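Local coordinates for protein autotransporter adhesin/invasin TibA (Escherichia coli, PDB 4Q1Q) that mediates adhesion to and invasion of human intestinal epithelial cells and bacterial aggregation, here as a heptosylated beta-helical fragment of its passenger region, at residues 51-56 with 62-67; 207-210 with 214-217. All coordinates share one frame; numbering follows the deposited sequence.

Contact 1 (51-56 with 62-67); sequences GSATST and GVQHVS. With 289 (D-glycero-alpha-D-manno-heptopyranose), chain B; 289 (D-glycero-alpha-D-manno-heptopyranose), chain C; 289 (D-glycero-alpha-D-manno-heptopyranose), chain G; 289 (D-glycero-alpha-D-manno-heptopyranose), chain I.
Both polar atoms of the Gln64 amide are gripped: OE1 accepts from Gln83 NE2 and is also hydrogen-bonded to Ser75 OG, while NE2 donates to Gln45 OE1. Gln45, Gln64 and Gln83 thus form a glutamine ladder inside a right-handed parallel beta-helix, one rung per coil. The side chain reaches it by running fully extended across the core, CG anti to the backbone N (chi1 -179°), and meets the opposite wall at strand 52-54 and the turn after it. There NE2 lies 3.6 Å from Ala53 CB and 3.3 Å from Thr56 OG1, with Thr56 coming from the opposite direction. Since Gln64 alone bridges the two segments, the contact is small, 97 Å² in all.

Outward-facing residues carry the sugars. Ser52, Ser55 and Ser67 are each O-linked through OG to C1 of a D-glycero-alpha-D-manno-heptopyranose. Thr54, whose CB points away from strand 63-66, donates from OG1 to O6 of the heptose on Ser52 at 2.9 Å, tying the sugar's exocyclic arm back to the strand. On the other wall His65 stacks on Tyr46 and meets His84 edge-to-face, continuing the rungs on the outer surface. Another heptose comes to the edge of the His65 ring, in its plane: ND1 and the sugar's O2 are hydrogen-bonded at 2.7 Å, with an angle of 160°.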
loop_
_atom_site.group_PDB
_atom_site.type_symbol
_atom_site.label_atom_id
_atom_site.label_comp_id
_atom_site.label_asym_id
_atom_site.label_seq_id
_atom_site.Cartn_x
_atom_site.Cartn_y
_atom_site.Cartn_z
ATOM N N GLY A 51 7.665 -25.444 -5.766
ATOM C CA GLY A 51 8.809 -25.116 -4.918
ATOM C C GLY A 51 8.411 -24.272 -3.726
ATOM O O GLY A 51 7.385 -23.590 -3.748
ATOM N N SER A 52 9.237 -24.300 -2.687
ATOM C CA SER A 52 9.009 -23.518 -1.480
ATOM C C SER A 52 10.320 -23.009 -0.888
ATOM O O SER A 52 11.146 -23.794 -0.426
ATOM C CB SER A 52 8.292 -24.345 -0.411
ATOM O OG SER A 52 6.879 -24.220 -0.460
ATOM N N ALA A 53 10.496 -21.693 -0.888
ATOM C CA ALA A 53 11.613 -21.063 -0.186
ATOM C C ALA A 53 11.118 -20.524 1.147
ATOM O O ALA A 53 9.994 -20.039 1.261
ATOM C CB ALA A 53 12.242 -19.945 -1.009
ATOM N N THR A 54 11.987 -20.599 2.149
ATOM C CA THR A 54 11.642 -20.181 3.491
ATOM C C THR A 54 12.849 -19.476 4.080
ATOM O O THR A 54 13.978 -19.876 3.833
ATOM C CB THR A 54 11.243 -21.405 4.332
ATOM O OG1 THR A 54 10.444 -22.284 3.527
ATOM C CG2 THR A 54 10.447 -20.986 5.564
ATOM N N SER A 55 12.604 -18.377 4.782
ATOM C CA SER A 55 13.627 -17.665 5.543
ATOM C C SER A 55 14.808 -17.200 4.691
ATOM O O SER A 55 15.943 -17.108 5.171
ATOM C CB SER A 55 14.151 -18.550 6.679
ATOM O OG SER A 55 13.121 -19.068 7.510
ATOM N N THR A 56 14.536 -16.914 3.423
ATOM C CA THR A 56 15.587 -16.462 2.527
ATOM C C THR A 56 15.956 -15.035 2.875
ATOM O O THR A 56 15.055 -14.216 3.062
ATOM C CB THR A 56 15.111 -16.496 1.081
ATOM O OG1 THR A 56 14.570 -17.789 0.795
ATOM C CG2 THR A 56 16.262 -16.222 0.149
ATOM N N GLY A 62 21.414 -9.211 -4.935
ATOM C CA GLY A 62 20.692 -10.486 -5.020
ATOM C C GLY A 62 19.213 -10.418 -5.386
ATOM O O GLY A 62 18.499 -9.528 -4.927
ATOM N N VAL A 63 18.743 -11.372 -6.183
ATOM C CA VAL A 63 17.333 -11.508 -6.563
ATOM C C VAL A 63 16.686 -12.879 -6.275
ATOM O O VAL A 63 17.257 -13.913 -6.642
ATOM C CB VAL A 63 17.170 -11.216 -8.066
ATOM C CG1 VAL A 63 17.870 -12.270 -8.911
ATOM C CG2 VAL A 63 15.701 -11.149 -8.455
ATOM N N GLN A 64 15.515 -12.880 -5.630
ATOM C CA GLN A 64 14.607 -14.037 -5.504
ATOM C C GLN A 64 13.424 -13.935 -6.466
ATOM O O GLN A 64 12.601 -13.030 -6.335
ATOM C CB GLN A 64 14.032 -14.166 -4.083
ATOM C CG GLN A 64 13.099 -15.350 -3.830
ATOM C CD GLN A 64 12.526 -15.389 -2.420
ATOM O OE1 GLN A 64 11.881 -14.441 -1.967
ATOM N NE2 GLN A 64 12.766 -16.482 -1.700
ATOM N N HIS A 65 13.341 -14.842 -7.432
ATOM C CA HIS A 65 12.236 -14.922 -8.370
ATOM C C HIS A 65 11.206 -15.937 -7.900
ATOM O O HIS A 65 11.541 -17.119 -7.734
ATOM C CB HIS A 65 12.719 -15.361 -9.753
ATOM C CG HIS A 65 13.694 -14.418 -10.383
ATOM N ND1 HIS A 65 13.350 -13.600 -11.441
ATOM C CD2 HIS A 65 14.993 -14.157 -10.106
ATOM C CE1 HIS A 65 14.394 -12.865 -11.779
ATOM N NE2 HIS A 65 15.396 -13.169 -10.972
ATOM N N VAL A 66 9.972 -15.479 -7.695
ATOM C CA VAL A 66 8.865 -16.376 -7.362
ATOM C C VAL A 66 7.909 -16.546 -8.529
ATOM O O VAL A 66 7.082 -15.678 -8.810
ATOM C CB VAL A 66 8.034 -15.887 -6.167
ATOM C CG1 VAL A 66 7.035 -16.959 -5.768
ATOM C CG2 VAL A 66 8.944 -15.491 -5.015
ATOM N N SER A 67 8.027 -17.689 -9.193
ATOM C CA SER A 67 7.273 -17.948 -10.406
ATOM C C SER A 67 5.995 -18.682 -10.079
ATOM O O SER A 67 5.691 -18.898 -8.911
ATOM C CB SER A 67 8.094 -18.779 -11.382
ATOM O OG SER A 67 9.239 -18.057 -11.794
HETATM O O7 289 B . 5.770 -22.971 5.629
HETATM C C7 289 B . 5.623 -23.714 4.413
HETATM C C6 289 B . 6.183 -22.900 3.253
HETATM O O6 289 B . 7.604 -22.791 3.391
HETATM C C5 289 B . 5.856 -23.556 1.918
HETATM O O5 289 B . 6.675 -24.709 1.734
HETATM C C1 289 B . 6.519 -25.270 0.432
HETATM C C2 289 B . 5.084 -25.754 0.247
HETATM O O2 289 B . 4.827 -26.841 1.141
HETATM C C3 289 B . 4.091 -24.631 0.514
HETATM O O3 289 B . 2.763 -25.164 0.538
HETATM C C4 289 B . 4.390 -23.964 1.849
HETATM O O4 289 B . 3.561 -22.807 2.006
HETATM O O7 289 C . 17.424 -15.673 11.200
HETATM C C7 289 C . 16.350 -15.994 10.307
HETATM C C6 289 C . 15.932 -17.460 10.424
HETATM O O6 289 C . 15.979 -17.882 11.791
HETATM C C5 289 C . 14.538 -17.733 9.868
HETATM O O5 289 C . 14.503 -19.082 9.394
HETATM C C1 289 C . 13.268 -19.419 8.752
HETATM C C2 289 C . 12.050 -19.360 9.673
HETATM O O2 289 C . 12.011 -20.444 10.608
HETATM C C3 289 C . 12.050 -18.006 10.379
HETATM O O3 289 C . 11.125 -18.066 11.471
HETATM C C4 289 C . 13.420 -17.563 10.891
HETATM O O4 289 C . 13.319 -16.184 11.250
HETATM O O7 289 G . 6.434 -20.915 -16.177
HETATM C C7 289 G . 6.863 -19.995 -15.158
HETATM C C6 289 G . 8.125 -19.302 -15.663
HETATM O O6 289 G . 7.800 -18.556 -16.839
HETATM C C5 289 G . 8.731 -18.365 -14.626
HETATM O O5 289 G . 9.472 -19.176 -13.720
HETATM C C1 289 G . 10.102 -18.380 -12.718
HETATM C C2 289 G . 11.189 -17.521 -13.351
HETATM O O2 289 G . 12.107 -18.275 -14.148
HETATM C C3 289 G . 10.439 -16.519 -14.218
HETATM O O3 289 G . 11.376 -15.605 -14.795
HETATM C C4 289 G . 9.643 -17.313 -15.245
HETATM O O4 289 G . 8.824 -16.397 -15.963
HETATM O O7 289 I . 5.903 -12.879 -17.241
HETATM C C7 289 I . 6.471 -12.265 -16.079
HETATM C C6 289 I . 7.685 -13.082 -15.661
HETATM O O6 289 I . 8.602 -13.123 -16.764
HETATM C C5 289 I . 8.238 -12.520 -14.350
HETATM O O5 289 I . 8.370 -13.725 -13.590
HETATM C C1 289 I . 8.888 -13.494 -12.278
HETATM C C2 289 I . 10.313 -12.961 -12.332
HETATM O O2 289 I . 11.181 -13.895 -12.990
HETATM C C3 289 I . 10.238 -11.608 -13.028
HETATM O O3 289 I . 11.577 -11.142 -13.169
HETATM C C4 289 I . 9.540 -11.713 -14.381
HETATM O O4 289 I . 9.279 -10.357 -14.755
#

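Contact 2 (207-210 with 214-217)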
loop_
_atom_site.group_PDB
_atom_site.type_symbol
_atom_site.label_atom_id
_atom_site.label_comp_id
_atom_site.label_asym_id
_atom_site.label_seq_id
_atom_site.Cartn_x
_atom_site.Cartn_y
_atom_site.Cartn_z
ATOM N N THR A 207 -15.058 6.492 2.582
ATOM C CA THR A 207 -14.119 6.919 3.608
ATOM C C THR A 207 -14.836 7.144 4.935
ATOM O O THR A 207 -15.942 7.687 4.985
ATOM C CB THR A 207 -13.445 8.242 3.188
ATOM O OG1 THR A 207 -12.950 8.117 1.850
ATOM C CG2 THR A 207 -12.278 8.596 4.084
ATOM N N SER A 208 -14.168 6.750 6.010
ATOM C CA SER A 208 -14.590 7.082 7.362
ATOM C C SER A 208 -13.463 7.838 8.049
ATOM O O SER A 208 -12.327 7.369 8.060
ATOM C CB SER A 208 -14.904 5.799 8.139
ATOM O OG SER A 208 -15.762 4.982 7.359
ATOM N N ILE A 209 -13.798 8.983 8.641
ATOM C CA ILE A 209 -12.810 9.844 9.284
ATOM C C ILE A 209 -13.114 10.002 10.780
ATOM O O ILE A 209 -14.068 10.672 11.179
ATOM C CB ILE A 209 -12.754 11.222 8.587
ATOM C CG1 ILE A 209 -12.805 11.062 7.063
ATOM C CG2 ILE A 209 -11.499 11.974 9.017
ATOM C CD1 ILE A 209 -12.744 12.356 6.283
ATOM N N TYR A 210 -12.303 9.360 11.611
ATOM C CA TYR A 210 -12.505 9.363 13.059
ATOM C C TYR A 210 -11.691 10.502 13.666
ATOM O O TYR A 210 -10.826 11.098 13.010
ATOM C CB TYR A 210 -12.129 8.012 13.689
ATOM C CG TYR A 210 -12.920 6.829 13.160
ATOM C CD1 TYR A 210 -14.193 6.525 13.634
ATOM C CD2 TYR A 210 -12.411 6.029 12.142
ATOM C CE1 TYR A 210 -14.923 5.462 13.120
ATOM C CE2 TYR A 210 -13.129 4.957 11.641
ATOM C CZ TYR A 210 -14.383 4.672 12.130
ATOM O OH TYR A 210 -15.039 3.592 11.580
ATOM N N ARG A 214 -7.757 13.183 9.017
ATOM C CA ARG A 214 -8.079 14.217 8.026
ATOM C C ARG A 214 -8.043 13.695 6.588
ATOM O O ARG A 214 -7.153 12.935 6.205
ATOM C CB ARG A 214 -7.110 15.401 8.156
ATOM C CG ARG A 214 -7.394 16.402 9.275
ATOM C CD ARG A 214 -6.768 16.024 10.607
ATOM N NE ARG A 214 -7.016 16.989 11.682
ATOM C CZ ARG A 214 -8.061 16.996 12.507
ATOM N NH1 ARG A 214 -9.056 16.123 12.393
ATOM N NH2 ARG A 214 -8.140 17.934 13.446
ATOM N N GLN A 215 -9.013 14.129 5.788
ATOM C CA GLN A 215 -8.974 13.907 4.351
ATOM C C GLN A 215 -8.859 15.277 3.696
ATOM O O GLN A 215 -9.620 16.182 4.016
ATOM C CB GLN A 215 -10.236 13.220 3.849
ATOM C CG GLN A 215 -10.250 12.919 2.356
ATOM C CD GLN A 215 -11.599 12.363 1.937
ATOM O OE1 GLN A 215 -12.602 13.082 1.931
ATOM N NE2 GLN A 215 -11.629 11.087 1.551
ATOM N N TYR A 216 -7.938 15.380 2.745
ATOM C CA TYR A 216 -7.688 16.619 2.032
ATOM C C TYR A 216 -8.011 16.447 0.559
ATOM O O TYR A 216 -7.349 15.674 -0.119
ATOM C CB TYR A 216 -6.215 16.985 2.190
ATOM C CG TYR A 216 -5.714 17.043 3.614
ATOM C CD1 TYR A 216 -5.921 18.162 4.415
ATOM C CD2 TYR A 216 -4.973 15.994 4.132
ATOM C CE1 TYR A 216 -5.434 18.227 5.713
ATOM C CE2 TYR A 216 -4.470 16.051 5.418
ATOM C CZ TYR A 216 -4.723 17.152 6.205
ATOM O OH TYR A 216 -4.238 17.115 7.483
ATOM N N VAL A 217 -9.032 17.143 0.072
ATOM C CA VAL A 217 -9.445 16.967 -1.310
ATOM C C VAL A 217 -8.933 18.150 -2.128
ATOM O O VAL A 217 -9.424 19.267 -2.033
ATOM C CB VAL A 217 -10.973 16.814 -1.412
ATOM C CG1 VAL A 217 -11.405 16.466 -2.826
ATOM C CG2 VAL A 217 -11.417 15.724 -0.442
#
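Ile209 CD1 packs against Gln215 CB at 3.6 Å, the apolar centre of a contact between two walls of the solenoid. The isoleucine and glutamine side chains cross at about a right angle, the methyl end of one meeting the root of the other. The CG2 branch of Ile209 turns instead to the start of strand 214-217 and reaches the backbone N of Arg214 at 3.9 Å. Both branches of the side chain are therefore used, one on each of two successive residues.

Beyond CB, Gln215 continues extended across the interior, its CG placed opposite the backbone N (chi1 -178°), until its amide nitrogen reaches Thr207. NE2 approaches Thr207 CG2 at 3.6 Å and OG1 at 3.3 Å, the two side chains arriving from opposite directions. The other end of the amide is clearly held: OE1 accepts from Gln234 NE2 of the next coil. Ile191, Met197 and Thr226 also touch Gln215, so the glutamine is buried among side chains from the neighbouring coils.

The outer side is looser. Arg214 has its CB pointing away from strand 207-209; its guanidinium is held elsewhere, with NH1 donating to Gly231 O. Tyr210 also turns away at CB, its ring meeting that of Tyr229 with the planes nearly parallel, while Tyr216 meets Tyr198 of the adjoining strand 196-200 in its own wall. Both tyrosines are partly exposed, whereas Thr207, Ile209 and Gln215 are buried. The axes of strands 207-209 and 214-217 come no closer than 7.9 Å and run at 127° to each other, as members of two different walls; such an inward-packed corner between parallel-sheet walls, stacked coil upon coil, is the mark of the right-handed parallel beta-helix of autotransporter passengers.

Contacts 1 and 2 are two cross-sections of one solenoid. Their centres lie about 39 Å apart, on opposite sides of the chain's centre, and their nearest atoms are about 33 Å apart, so they do not touch. Strands 63-66 and 214-217 belong to the same parallel wall, and each sends an extended glutamine inward toward a threonine on the facing wall. What differs is the filling and the outer surface: contact 1 sets an alanine beside the glutamine and carries heptoses on its own serines, while contact 2 adds an isoleucine. In contact 2 the side chain of Arg214 is about 7 Å from a bound heptose.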